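Local coordinates for TPR repeat-containing protein (Cytophaga hutchinsonii, PDB 3U4T), which is of unknown function but folds as an array of paired helices of the tetratricopeptide repeat type, which in relatives commonly serves protein-protein binding, at residues 47-52 and 77-82; 92-97 and 115-120; 129-134 and 149-154; 167-170 and 174-177; 218-223 and 248-253. The protein carries 1 engineered substitution. All coordinates share one frame; numbering follows the deposited sequence.

Interaction 1 of 5, residues 47-52 and 77-82; sequences YYELAK and FEYYGK
The backbones of residues 47-52 and 77-82 come closest at Tyr-48 and Tyr-79, whose CA atoms lie 8.4 Å apart. The first segment ends helix 40-49 in a Schellman motif. Ala-51 has positive phi, and Lys-52 N bonds to Tyr-47 O at 2.9 Å. Tyr-48 makes most of the contact from its segment. Its CG is anti to the backbone N (chi1 170°), which carries the ring toward helix 74-86. Tyr-79 turns an edge to the face of that ring in an offset edge-to-face pair, with planes at 82° and centroids 5.8 Å apart. The aliphatic part of Lys-82 crosses the far end of Tyr-48, and Lys-82 CD lies 3.6 Å from Tyr-48 OH. One water bridges hydroxyl and backbone, 2.9 Å from Tyr-48 OH and donating to Lys-82 O at 2.7 Å. With an alanine for Tyr-48, the Tyr-79 edge would probably lose its ring partner and the bridging water its hydroxyl. The contact packs helix 40-49, within a tetratricopeptide repeat sequence, against helix 74-86, which does not follow it directly. Tyr-47 packs on helices 19-31 and 53-64, while Phe-77 and Tyr-80 touch helix 90-103. Lys-82 also reaches Gln-113 of helix 109-120.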
# COMPACT_ATOMS: atom_id res chain seq x y z
N TYR A 47 5.23 14.71 16.01
CA TYR A 47 4.55 15.70 15.18
C TYR A 47 4.09 15.11 13.84
O TYR A 47 2.99 15.39 13.36
CB TYR A 47 5.46 16.91 14.93
CG TYR A 47 5.51 17.90 16.08
CD1 TYR A 47 4.34 18.47 16.58
CD2 TYR A 47 6.73 18.31 16.64
CE1 TYR A 47 4.38 19.41 17.61
CE2 TYR A 47 6.78 19.25 17.67
CZ TYR A 47 5.60 19.79 18.14
OH TYR A 47 5.63 20.73 19.16
N TYR A 48 4.94 14.28 13.23
CA TYR A 48 4.61 13.65 11.95
C TYR A 48 3.37 12.75 12.04
O TYR A 48 2.54 12.74 11.13
CB TYR A 48 5.80 12.82 11.46
CG TYR A 48 5.48 11.93 10.29
CD1 TYR A 48 5.48 12.44 8.99
CD2 TYR A 48 5.13 10.60 10.48
CE1 TYR A 48 5.16 11.63 7.91
CE2 TYR A 48 4.80 9.78 9.41
CZ TYR A 48 4.81 10.30 8.12
OH TYR A 48 4.47 9.49 7.06
N GLU A 49 3.25 12.00 13.13
CA GLU A 49 2.10 11.11 13.31
C GLU A 49 0.84 11.93 13.61
O GLU A 49 -0.27 11.48 13.35
CB GLU A 49 2.36 10.10 14.43
CG GLU A 49 3.54 9.14 14.20
CD GLU A 49 3.31 8.15 13.07
OE1 GLU A 49 2.14 7.97 12.66
OE2 GLU A 49 4.29 7.53 12.60
N LEU A 50 1.02 13.13 14.15
CA LEU A 50 -0.09 14.03 14.45
C LEU A 50 -0.29 14.98 13.27
O LEU A 50 -0.92 16.02 13.39
CB LEU A 50 0.19 14.87 15.71
CG LEU A 50 0.22 14.18 17.08
CD1 LEU A 50 0.34 15.23 18.18
CD2 LEU A 50 -1.05 13.37 17.26
N ALA A 51 0.28 14.61 12.12
CA ALA A 51 0.16 15.39 10.89
C ALA A 51 0.49 16.89 10.96
O ALA A 51 -0.10 17.69 10.25
CB ALA A 51 -1.24 15.19 10.30
N LYS A 52 1.43 17.26 11.82
CA LYS A 52 1.88 18.65 11.92
C LYS A 52 3.23 18.48 11.22
O LYS A 52 4.23 18.14 11.84
CB LYS A 52 2.11 19.06 13.37
CG LYS A 52 0.91 18.85 14.30
CD LYS A 52 -0.05 20.04 14.33
CE LYS A 52 -1.16 19.81 15.37
NZ LYS A 52 -1.95 21.03 15.70
N PHE A 77 16.66 8.86 8.69
CA PHE A 77 16.62 9.27 7.29
C PHE A 77 15.24 8.95 6.72
O PHE A 77 14.66 9.75 5.97
CB PHE A 77 17.71 8.55 6.49
CG PHE A 77 19.09 9.00 6.81
CD1 PHE A 77 19.67 10.07 6.12
CD2 PHE A 77 19.81 8.39 7.83
CE1 PHE A 77 20.95 10.53 6.45
CE2 PHE A 77 21.09 8.84 8.18
CZ PHE A 77 21.66 9.91 7.49
N GLU A 78 14.71 7.79 7.10
CA GLU A 78 13.39 7.37 6.64
C GLU A 78 12.34 8.42 6.96
O GLU A 78 11.60 8.86 6.08
CB GLU A 78 13.02 6.04 7.29
CG GLU A 78 11.55 5.70 7.22
CD GLU A 78 11.24 4.37 7.88
OE1 GLU A 78 11.88 4.04 8.90
OE2 GLU A 78 10.35 3.66 7.38
N TYR A 79 12.28 8.84 8.23
CA TYR A 79 11.31 9.85 8.63
C TYR A 79 11.60 11.22 8.04
O TYR A 79 10.70 12.04 7.88
CB TYR A 79 11.21 9.92 10.15
CG TYR A 79 10.32 8.84 10.70
CD1 TYR A 79 10.84 7.60 11.09
CD2 TYR A 79 8.94 9.00 10.71
CE1 TYR A 79 10.01 6.56 11.45
CE2 TYR A 79 8.10 7.96 11.06
CZ TYR A 79 8.63 6.75 11.42
OH TYR A 79 7.78 5.72 11.73
N TYR A 80 12.86 11.48 7.70
CA TYR A 80 13.19 12.76 7.10
C TYR A 80 12.47 12.78 5.77
O TYR A 80 11.79 13.75 5.44
CB TYR A 80 14.70 12.89 6.89
CG TYR A 80 15.13 14.29 6.50
CD1 TYR A 80 14.26 15.37 6.63
CD2 TYR A 80 16.43 14.54 6.05
CE1 TYR A 80 14.67 16.68 6.31
CE2 TYR A 80 16.84 15.83 5.73
CZ TYR A 80 15.96 16.89 5.86
OH TYR A 80 16.34 18.16 5.52
N GLY A 81 12.60 11.68 5.03
CA GLY A 81 11.94 11.55 3.74
C GLY A 81 10.43 11.54 3.85
O GLY A 81 9.73 12.19 3.05
N LYS A 82 9.88 10.81 4.82
CA LYS A 82 8.44 10.79 4.98
C LYS A 82 7.96 12.21 5.24
O LYS A 82 6.92 12.63 4.73
CB LYS A 82 8.01 9.90 6.14
CG LYS A 82 8.14 8.42 5.92
CD LYS A 82 7.52 7.67 7.09
CE LYS A 82 7.80 6.18 7.03
NZ LYS A 82 7.38 5.57 5.75
O HOH W 1 5.36 10.46 4.43

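Interaction 2 of 5, residues 92-97 and 115-120; sequences LAIQQY and GSYFYN
The contact joins two successive helices of an array that is probably of the tetratricopeptide repeat type. They are helix 90-103 and helix 109-120, and their nearest CA atoms here are those of Ile-94 and Tyr-117, 8.6 Å apart. No hydrogen bond passes between the two segments; the contact is apolar and small. Ile-94 makes it with a single methyl group. Its CG1 lies beside the backbone N (chi1 -64°); the chain then bends (chi2 -63°) and CD1 reaches the rings on the other helix. The side chains of Ile-94 and Tyr-117 cross at about a right angle. Tyr-117 meets the methyl near the base of its ring, and Ile-94 CD1 is also 4.1 Å from Tyr-117 CB. The far end of Tyr-117 is held by another residue, since its OH is hydrogen-bonded to Asp-90 OD2 just before the first segment. The Tyr-117 side chain also touches Met-85 of helix 74-86. Phe-118 packs against its own neighbour: Tyr-117 CD2 sits 3.6 Å above the centre of the Phe-118 ring. Phe-118 also rests on Leu-126 of helix 124-131, and Ile-94 on Ile-114. The Ile-94 methyl thus meets two rings at once, with Ile-94 CD1 3.9 Å from Tyr-117 CD2 and 4.4 Å from Phe-118 CE2.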
# COMPACT_ATOMS: atom_id res chain seq x y z
N LEU A 92 13.95 15.54 -2.59
CA LEU A 92 14.68 15.47 -1.33
C LEU A 92 14.23 14.24 -0.55
O LEU A 92 15.04 13.51 0.00
CB LEU A 92 14.41 16.74 -0.53
CG LEU A 92 15.57 17.49 0.13
CD1 LEU A 92 16.89 17.26 -0.61
CD2 LEU A 92 15.19 18.96 0.14
N ALA A 93 12.93 14.01 -0.52
CA ALA A 93 12.43 12.84 0.19
C ALA A 93 12.96 11.55 -0.45
O ALA A 93 13.32 10.60 0.26
CB ALA A 93 10.90 12.83 0.21
N ILE A 94 13.03 11.50 -1.78
CA ILE A 94 13.53 10.31 -2.46
C ILE A 94 14.99 10.06 -2.07
O ILE A 94 15.40 8.92 -1.85
CB ILE A 94 13.45 10.43 -4.00
CG1 ILE A 94 12.00 10.53 -4.47
CG2 ILE A 94 14.12 9.20 -4.65
CD1 ILE A 94 11.15 9.32 -4.15
N GLN A 95 15.77 11.12 -1.96
CA GLN A 95 17.17 10.95 -1.59
C GLN A 95 17.29 10.40 -0.18
O GLN A 95 18.11 9.53 0.09
CB GLN A 95 17.92 12.28 -1.69
CG GLN A 95 18.31 12.67 -3.11
CD GLN A 95 19.41 13.72 -3.13
OE1 GLN A 95 19.13 14.92 -2.99
NE2 GLN A 95 20.65 13.28 -3.28
N GLN A 96 16.45 10.90 0.72
CA GLN A 96 16.45 10.45 2.10
C GLN A 96 16.05 8.98 2.19
O GLN A 96 16.54 8.25 3.05
CB GLN A 96 15.49 11.29 2.94
CG GLN A 96 15.83 12.76 2.97
CD GLN A 96 17.31 12.99 3.17
OE1 GLN A 96 17.90 12.48 4.11
NE2 GLN A 96 17.92 13.74 2.27
N TYR A 97 15.17 8.55 1.31
CA TYR A 97 14.76 7.14 1.30
C TYR A 97 15.95 6.32 0.86
O TYR A 97 16.18 5.23 1.38
CB TYR A 97 13.58 6.86 0.35
CG TYR A 97 12.26 7.43 0.79
CD1 TYR A 97 11.93 7.54 2.14
CD2 TYR A 97 11.31 7.85 -0.15
CE1 TYR A 97 10.69 8.05 2.56
CE2 TYR A 97 10.07 8.36 0.26
CZ TYR A 97 9.77 8.45 1.61
OH TYR A 97 8.55 8.94 2.02
N GLY A 115 9.56 3.18 -5.30
CA GLY A 115 8.79 2.66 -6.42
C GLY A 115 7.34 3.11 -6.34
O GLY A 115 6.78 3.60 -7.33
N SER A 116 6.72 2.95 -5.17
CA SER A 116 5.34 3.37 -5.00
C SER A 116 5.21 4.82 -5.43
O SER A 116 4.23 5.18 -6.09
CB SER A 116 4.91 3.24 -3.55
OG SER A 116 4.91 1.88 -3.16
N TYR A 117 6.20 5.65 -5.07
CA TYR A 117 6.17 7.06 -5.44
C TYR A 117 6.00 7.25 -6.94
O TYR A 117 5.12 7.97 -7.39
CB TYR A 117 7.46 7.79 -5.03
CG TYR A 117 7.50 9.20 -5.57
CD1 TYR A 117 6.73 10.21 -4.99
CD2 TYR A 117 8.22 9.51 -6.72
CE1 TYR A 117 6.67 11.49 -5.54
CE2 TYR A 117 8.17 10.79 -7.29
CZ TYR A 117 7.39 11.78 -6.69
OH TYR A 117 7.29 13.04 -7.26
N PHE A 118 6.86 6.61 -7.71
CA PHE A 118 6.79 6.75 -9.15
C PHE A 118 5.56 6.05 -9.75
O PHE A 118 5.07 6.43 -10.84
CB PHE A 118 8.10 6.23 -9.76
CG PHE A 118 9.27 7.13 -9.50
CD1 PHE A 118 9.40 8.35 -10.17
CD2 PHE A 118 10.19 6.82 -8.52
CE1 PHE A 118 10.42 9.22 -9.86
CE2 PHE A 118 11.22 7.70 -8.21
CZ PHE A 118 11.33 8.90 -8.89
N TYR A 119 5.06 5.05 -9.03
CA TYR A 119 3.87 4.32 -9.45
C TYR A 119 2.69 5.28 -9.37
O TYR A 119 1.86 5.33 -10.28
CB TYR A 119 3.64 3.12 -8.50
CG TYR A 119 2.28 2.50 -8.59
CD1 TYR A 119 1.21 3.00 -7.84
CD2 TYR A 119 2.04 1.39 -9.40
CE1 TYR A 119 -0.05 2.41 -7.89
CE2 TYR A 119 0.79 0.80 -9.46
CZ TYR A 119 -0.25 1.32 -8.71
OH TYR A 119 -1.50 0.74 -8.81
N ASN A 120 2.64 6.06 -8.30
CA ASN A 120 1.56 7.03 -8.15
C ASN A 120 1.73 8.18 -9.12
O ASN A 120 0.78 8.93 -9.37
CB ASN A 120 1.49 7.58 -6.71
CG ASN A 120 1.22 6.49 -5.68
OD1 ASN A 120 0.36 5.64 -5.88
ND2 ASN A 120 1.94 6.54 -4.56

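Interaction 3 of 5, residues 129-134 and 149-154; sequences QYMEKQ and GQAYYY. Engineered in segment 129-134: Glu-132 (natural residue Ser).
The Tyr-152 ring meets Glu-132 at its edge, with the carboxylate oxygen OE2 near the ring plane. The carboxylate itself is turned 77° from that plane, and the two side chains cross at about a right angle. Glu-132 is an engineered residue (serine in the natural protein). Across the contact, Tyr-152 OH donates to Glu-132 OE2 at 2.6 Å. The hydroxyl approaches on the anti side of the carboxylate, 26° out of its plane. An extended chain beyond CG brings the glutamate oxygen to the hydroxyl. Beside this bond, the selenium of Met-131, a selenomethionine, rests 3.9 Å from Ala-151 CB. Met-131 and Ala-151 mark the closest backbone approach, 8.6 Å between CA atoms. Met-131 also packs on Leu-148, and Ala-151 and Tyr-152 on Ile-128, so the contact is part of the interior between helices 124-131 and 142-154. A phenylalanine in place of Tyr-152 would probably leave Glu-132 OE2 without its hydroxyl partner and the carboxylate freer to turn. The short bond satisfies the hydroxyl of the buried Tyr-152, while Glu-132 is partly exposed. The natural serine has no carboxylate, so this bond belongs to the engineered protein alone.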
# COMPACT_ATOMS: atom_id res chain seq x y z
N GLN A 129 11.23 -0.99 -11.58
CA GLN A 129 12.67 -1.18 -11.38
C GLN A 129 13.02 -1.21 -9.90
O GLN A 129 13.71 -2.12 -9.43
CB GLN A 129 13.51 -0.07 -12.02
CG GLN A 129 14.99 -0.21 -11.61
CD GLN A 129 15.76 1.10 -11.55
OE1 GLN A 129 16.77 1.19 -10.86
NE2 GLN A 129 15.29 2.12 -12.28
N TYR A 130 12.54 -0.20 -9.18
CA TYR A 130 12.80 -0.09 -7.75
C TYR A 130 12.04 -1.09 -6.89
O TYR A 130 12.57 -1.55 -5.87
CB TYR A 130 12.53 1.34 -7.28
CG TYR A 130 13.74 2.25 -7.39
CD1 TYR A 130 14.50 2.58 -6.27
CD2 TYR A 130 14.13 2.76 -8.62
CE1 TYR A 130 15.64 3.40 -6.38
CE2 TYR A 130 15.26 3.57 -8.74
CZ TYR A 130 16.01 3.89 -7.62
OH TYR A 130 17.13 4.67 -7.74
N MSE A 131 10.81 -1.41 -7.27
CA MSE A 131 10.05 -2.39 -6.51
C MSE A 131 10.74 -3.75 -6.62
O MSE A 131 10.69 -4.54 -5.68
CB MSE A 131 8.61 -2.47 -7.01
CG MSE A 131 7.65 -1.50 -6.32
SE MSE A 131 5.93 -1.53 -7.14
CE MSE A 131 5.26 0.15 -6.41
N GLU A 132 11.39 -4.01 -7.74
CA GLU A 132 12.10 -5.28 -7.94
C GLU A 132 13.38 -5.37 -7.12
O GLU A 132 13.91 -6.47 -6.92
CB GLU A 132 12.43 -5.49 -9.42
CG GLU A 132 11.22 -5.79 -10.30
CD GLU A 132 11.62 -5.99 -11.74
OE1 GLU A 132 12.48 -5.23 -12.21
OE2 GLU A 132 11.08 -6.89 -12.42
N LYS A 133 13.88 -4.23 -6.65
CA LYS A 133 15.10 -4.19 -5.83
C LYS A 133 14.85 -4.87 -4.50
O LYS A 133 15.79 -5.17 -3.77
CB LYS A 133 15.54 -2.75 -5.55
CG LYS A 133 16.20 -2.00 -6.72
CD LYS A 133 16.79 -0.67 -6.22
CE LYS A 133 17.19 0.27 -7.35
NZ LYS A 133 18.23 -0.29 -8.27
N GLN A 134 13.59 -5.10 -4.16
CA GLN A 134 13.25 -5.76 -2.91
C GLN A 134 13.30 -7.27 -3.08
O GLN A 134 13.60 -8.00 -2.14
CB GLN A 134 11.85 -5.38 -2.47
CG GLN A 134 11.69 -3.95 -2.02
CD GLN A 134 10.25 -3.54 -2.06
OE1 GLN A 134 9.76 -2.86 -1.17
NE2 GLN A 134 9.56 -3.94 -3.11
N GLY A 149 2.86 -6.44 -8.53
CA GLY A 149 1.92 -6.93 -9.53
C GLY A 149 1.08 -5.81 -10.13
O GLY A 149 0.80 -5.78 -11.34
N GLN A 150 0.68 -4.88 -9.27
CA GLN A 150 -0.11 -3.75 -9.71
C GLN A 150 0.73 -2.90 -10.64
O GLN A 150 0.23 -2.37 -11.64
CB GLN A 150 -0.55 -2.91 -8.51
CG GLN A 150 -1.54 -3.61 -7.61
CD GLN A 150 -1.98 -2.71 -6.48
OE1 GLN A 150 -1.22 -2.45 -5.55
NE2 GLN A 150 -3.20 -2.22 -6.56
N ALA A 151 2.01 -2.74 -10.33
CA ALA A 151 2.87 -1.93 -11.20
C ALA A 151 2.91 -2.59 -12.58
O ALA A 151 2.76 -1.91 -13.59
CB ALA A 151 4.26 -1.81 -10.63
N TYR A 152 3.12 -3.90 -12.61
CA TYR A 152 3.15 -4.65 -13.86
C TYR A 152 1.84 -4.47 -14.63
O TYR A 152 1.83 -4.17 -15.82
CB TYR A 152 3.38 -6.14 -13.60
CG TYR A 152 4.79 -6.53 -13.21
CD1 TYR A 152 5.89 -5.98 -13.86
CD2 TYR A 152 5.02 -7.49 -12.23
CE1 TYR A 152 7.19 -6.38 -13.55
CE2 TYR A 152 6.32 -7.90 -11.91
CZ TYR A 152 7.40 -7.34 -12.58
OH TYR A 152 8.68 -7.75 -12.27
N TYR A 153 0.72 -4.67 -13.94
CA TYR A 153 -0.60 -4.55 -14.53
C TYR A 153 -0.81 -3.23 -15.25
O TYR A 153 -1.21 -3.20 -16.41
CB TYR A 153 -1.68 -4.69 -13.45
CG TYR A 153 -3.10 -4.49 -13.95
CD1 TYR A 153 -3.84 -5.55 -14.47
CD2 TYR A 153 -3.71 -3.24 -13.88
CE1 TYR A 153 -5.16 -5.38 -14.89
CE2 TYR A 153 -5.03 -3.05 -14.30
CZ TYR A 153 -5.75 -4.13 -14.80
OH TYR A 153 -7.06 -3.96 -15.22
N TYR A 154 -0.55 -2.14 -14.55
CA TYR A 154 -0.74 -0.83 -15.14
C TYR A 154 0.32 -0.56 -16.18
O TYR A 154 0.19 0.38 -16.97
CB TYR A 154 -0.78 0.23 -14.05
CG TYR A 154 -2.07 0.19 -13.28
CD1 TYR A 154 -3.28 0.44 -13.91
CD2 TYR A 154 -2.08 -0.09 -11.92
CE1 TYR A 154 -4.48 0.40 -13.20
CE2 TYR A 154 -3.27 -0.13 -11.20
CZ TYR A 154 -4.47 0.11 -11.84
OH TYR A 154 -5.65 0.08 -11.11

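Interaction 4 of 5, residues 167-170 and 174-177; sequences KVLE and NIYI
Val-168 points its CG1 toward Ile-175 because that methyl is anti to the backbone N (chi1 175°). Ile-175 answers with CG2, which its chi1 of -155° places between the backbone N and the carbonyl carbon, in the crowded position. Val-168 CG1 lies 4.1 Å from Ile-175 CG2. The same Ile-175 CG2 is 4.1 Å from Leu-169 CD2, so one branch of Ile-175 touches two consecutive residues of helix 158-171. Leu-169 also packs against backbone: its CD2 lies 3.7 Å from Ile-175 O and 4.1 Å from Asn-174 N. The CA atoms of Leu-169 and Ile-175 are only 6.4 Å apart, a closeness that follows from the short connection. No hydrogen bond crosses between the segments. Asn-174 belongs to the turn between the helices, and its OD1 is hydrogen-bonded to Tyr-179 OH in the next helix. On the other segment, Lys-167 NZ and Glu-170 OE1 form a salt bridge of 3.6 Å. Val-168 also rests on Phe-145 and Tyr-146 of helix 142-154. Ile-175 stands at the N-cap position of helix 176-189. The contact therefore packs the end of one helix against the start of the next across a tight turn, consistent with the short helix-to-helix turns of tetratricopeptide repeats.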
# COMPACT_ATOMS: atom_id res chain seq x y z
N LYS A 167 2.01 -15.18 -6.49
CA LYS A 167 2.90 -15.17 -5.33
C LYS A 167 2.20 -14.67 -4.09
O LYS A 167 2.48 -15.15 -2.98
CB LYS A 167 4.12 -14.29 -5.59
CG LYS A 167 5.26 -14.97 -6.31
CD LYS A 167 5.93 -16.00 -5.41
CE LYS A 167 7.17 -16.57 -6.08
NZ LYS A 167 7.92 -17.47 -5.17
N VAL A 168 1.32 -13.68 -4.25
CA VAL A 168 0.59 -13.16 -3.09
C VAL A 168 -0.25 -14.31 -2.53
O VAL A 168 -0.33 -14.51 -1.32
CB VAL A 168 -0.32 -11.98 -3.48
CG1 VAL A 168 -1.15 -11.53 -2.28
CG2 VAL A 168 0.52 -10.82 -3.98
N LEU A 169 -0.87 -15.06 -3.43
CA LEU A 169 -1.69 -16.20 -3.03
C LEU A 169 -0.86 -17.28 -2.35
O LEU A 169 -1.27 -17.81 -1.33
CB LEU A 169 -2.40 -16.78 -4.26
CG LEU A 169 -3.61 -15.95 -4.69
CD1 LEU A 169 -4.10 -16.43 -6.04
CD2 LEU A 169 -4.69 -16.03 -3.62
N GLU A 170 0.30 -17.60 -2.92
CA GLU A 170 1.16 -18.62 -2.34
C GLU A 170 1.48 -18.32 -0.89
O GLU A 170 1.45 -19.20 -0.05
CB GLU A 170 2.47 -18.72 -3.11
CG GLU A 170 2.35 -19.18 -4.55
CD GLU A 170 3.71 -19.42 -5.18
OE1 GLU A 170 4.72 -18.94 -4.61
OE2 GLU A 170 3.77 -20.07 -6.24
N ASN A 174 -5.85 -18.22 -0.36
CA ASN A 174 -7.26 -17.83 -0.33
C ASN A 174 -7.54 -16.38 -0.02
O ASN A 174 -8.69 -16.00 0.20
CB ASN A 174 -8.05 -18.71 0.65
CG ASN A 174 -8.65 -19.91 -0.01
OD1 ASN A 174 -8.00 -20.57 -0.82
ND2 ASN A 174 -9.90 -20.21 0.34
N ILE A 175 -6.50 -15.55 0.02
CA ILE A 175 -6.69 -14.13 0.31
C ILE A 175 -7.43 -13.55 -0.90
O ILE A 175 -6.98 -13.65 -2.05
CB ILE A 175 -5.33 -13.41 0.55
CG1 ILE A 175 -5.56 -12.18 1.43
CG2 ILE A 175 -4.68 -13.02 -0.77
CD1 ILE A 175 -4.29 -11.54 1.97
N TYR A 176 -8.60 -12.97 -0.64
CA TYR A 176 -9.45 -12.45 -1.69
C TYR A 176 -8.79 -11.48 -2.64
O TYR A 176 -9.01 -11.53 -3.86
CB TYR A 176 -10.69 -11.79 -1.06
CG TYR A 176 -10.49 -10.37 -0.60
CD1 TYR A 176 -9.81 -10.08 0.58
CD2 TYR A 176 -11.01 -9.31 -1.34
CE1 TYR A 176 -9.67 -8.76 1.02
CE2 TYR A 176 -10.88 -8.00 -0.91
CZ TYR A 176 -10.22 -7.73 0.27
OH TYR A 176 -10.15 -6.41 0.68
N ILE A 177 -7.98 -10.59 -2.08
CA ILE A 177 -7.28 -9.60 -2.86
C ILE A 177 -6.42 -10.22 -3.96
O ILE A 177 -6.19 -9.61 -4.99
CB ILE A 177 -6.42 -8.72 -1.95
CG1 ILE A 177 -6.75 -7.25 -2.21
CG2 ILE A 177 -4.95 -9.06 -2.15
CD1 ILE A 177 -6.33 -6.29 -1.09

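Interaction 5 of 5, residues 218-223 and 248-253; sequences DELIEA and LALDPT
Ile-221 reaches from helix 217-233 to the end of helix 237-250. CB carries two branches, and CG1 is the one that makes the contact. Ile-221 CG1 lies beside the backbone N (chi1 -75°), 4.1 Å from Leu-250 CD1. Chi2 is extended, which carries Ile-221 CD1 past Leu-250 to 4.1 Å from Asp-251 CB. Ile-221 and Leu-250 slide past each other in opposite directions, whereas Ile-221 and Asp-251 cross at a slant. Leu-250 uses the same methyl twice: Leu-250 CD1 is also 3.7 Å from Leu-220 CB, so it sits against two neighbouring side chains of the facing helix. The CA atoms of Ile-221 and Leu-250 are 7.7 Å apart. No hydrogen bond joins the segments. Asp-251 turns its carboxylate to its own chain, where Thr-253 OG1 donates to Asp-251 OD1 at 3.2 Å. That hydroxyl meets the syn side of the carboxylate, 22° out of its plane. Thr-253 N adds a weak bond to the same oxygen. The contact is plain packing near the C-terminal end of the helical array. Leu-220 also touches Cys-209 of helix 199-209, and Ala-223 packs on the same helix. Leu-248 faces helix 255-261, and Glu-222 forms a salt bridge with Arg-184 of helix 176-189.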
# COMPACT_ATOMS: atom_id res chain seq x y z
N ASP A 218 -17.95 -4.00 -3.17
CA ASP A 218 -17.33 -3.66 -4.45
C ASP A 218 -16.67 -4.84 -5.18
O ASP A 218 -16.74 -4.92 -6.41
CB ASP A 218 -16.32 -2.53 -4.27
CG ASP A 218 -16.93 -1.28 -3.66
OD1 ASP A 218 -18.11 -0.99 -3.93
OD2 ASP A 218 -16.22 -0.59 -2.90
N GLU A 219 -16.02 -5.73 -4.45
CA GLU A 219 -15.38 -6.88 -5.08
C GLU A 219 -16.44 -7.87 -5.61
O GLU A 219 -16.34 -8.36 -6.73
CB GLU A 219 -14.44 -7.62 -4.10
CG GLU A 219 -13.24 -6.83 -3.57
CD GLU A 219 -13.63 -5.76 -2.56
OE1 GLU A 219 -14.59 -5.95 -1.80
OE2 GLU A 219 -12.95 -4.71 -2.51
N LEU A 220 -17.45 -8.15 -4.80
CA LEU A 220 -18.51 -9.07 -5.19
C LEU A 220 -19.30 -8.56 -6.39
O LEU A 220 -19.67 -9.32 -7.29
CB LEU A 220 -19.46 -9.33 -4.01
CG LEU A 220 -18.89 -10.26 -2.95
CD1 LEU A 220 -19.71 -10.15 -1.69
CD2 LEU A 220 -18.86 -11.71 -3.49
N ILE A 221 -19.54 -7.26 -6.40
CA ILE A 221 -20.28 -6.65 -7.49
C ILE A 221 -19.47 -6.77 -8.77
O ILE A 221 -20.02 -7.09 -9.83
CB ILE A 221 -20.58 -5.17 -7.18
CG1 ILE A 221 -21.70 -5.11 -6.14
CG2 ILE A 221 -20.96 -4.42 -8.44
CD1 ILE A 221 -22.13 -3.70 -5.76
N GLU A 222 -18.16 -6.52 -8.68
CA GLU A 222 -17.27 -6.62 -9.84
C GLU A 222 -17.24 -8.07 -10.34
O GLU A 222 -17.31 -8.33 -11.54
CB GLU A 222 -15.85 -6.18 -9.48
CG GLU A 222 -14.81 -6.35 -10.59
CD GLU A 222 -13.44 -5.85 -10.16
OE1 GLU A 222 -12.40 -6.30 -10.70
OE2 GLU A 222 -13.41 -4.98 -9.27
N ALA A 223 -17.13 -9.00 -9.40
CA ALA A 223 -17.08 -10.41 -9.74
C ALA A 223 -18.38 -10.83 -10.43
O ALA A 223 -18.36 -11.47 -11.48
CB ALA A 223 -16.85 -11.23 -8.49
N LEU A 248 -27.99 -6.80 -7.03
CA LEU A 248 -29.09 -6.02 -6.44
C LEU A 248 -29.21 -6.38 -4.96
O LEU A 248 -29.44 -5.51 -4.12
CB LEU A 248 -30.40 -6.32 -7.16
CG LEU A 248 -30.48 -5.87 -8.62
CD1 LEU A 248 -31.79 -6.28 -9.28
CD2 LEU A 248 -30.34 -4.37 -8.64
N ALA A 249 -29.07 -7.67 -4.65
CA ALA A 249 -29.14 -8.15 -3.26
C ALA A 249 -28.12 -7.37 -2.42
O ALA A 249 -28.30 -7.19 -1.21
CB ALA A 249 -28.85 -9.66 -3.21
N LEU A 250 -27.05 -6.92 -3.07
CA LEU A 250 -25.98 -6.15 -2.41
C LEU A 250 -26.19 -4.65 -2.60
O LEU A 250 -25.75 -3.84 -1.78
CB LEU A 250 -24.61 -6.52 -3.02
CG LEU A 250 -23.93 -7.84 -2.66
CD1 LEU A 250 -22.97 -8.23 -3.77
CD2 LEU A 250 -23.22 -7.70 -1.35
N ASP A 251 -26.85 -4.30 -3.69
CA ASP A 251 -27.12 -2.92 -4.05
C ASP A 251 -28.41 -2.87 -4.87
O ASP A 251 -28.39 -3.03 -6.10
CB ASP A 251 -25.95 -2.37 -4.85
CG ASP A 251 -26.16 -0.94 -5.30
OD1 ASP A 251 -27.04 -0.26 -4.72
OD2 ASP A 251 -25.45 -0.50 -6.23
N PRO A 252 -29.55 -2.64 -4.21
CA PRO A 252 -30.89 -2.56 -4.80
C PRO A 252 -31.07 -1.51 -5.89
O PRO A 252 -31.97 -1.62 -6.72
CB PRO A 252 -31.78 -2.29 -3.59
CG PRO A 252 -31.05 -2.95 -2.48
CD PRO A 252 -29.64 -2.50 -2.75
N THR A 253 -30.20 -0.50 -5.88
CA THR A 253 -30.28 0.60 -6.83
C THR A 253 -29.29 0.51 -8.00
O THR A 253 -29.23 1.42 -8.82
CB THR A 253 -30.02 1.95 -6.12
OG1 THR A 253 -28.61 2.22 -6.11
CG2 THR A 253 -30.51 1.89 -4.67

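The five contacts follow one another along the chain, each closing before the next opens, as expected of a solenoid built from successive helices. Interactions 1 and 2 have centres 14 Å apart and touch where Gly-81 and Lys-82 meet Ala-93 and Tyr-97. Interactions 2 and 3, 13 Å apart between centres, touch through Tyr-119 against Tyr-154 and Gln-150, and through Met-131 against Gly-115 and Ser-116. Interactions 3 and 4 do not touch; their nearest atoms are about 7 Å apart. Tyr-176 and Glu-219 join interactions 4 and 5. Interactions 1 and 5 lie on opposite sides of the chain's centre, 39 Å apart between centres. None of the contacts is tied to a ligand or an active site.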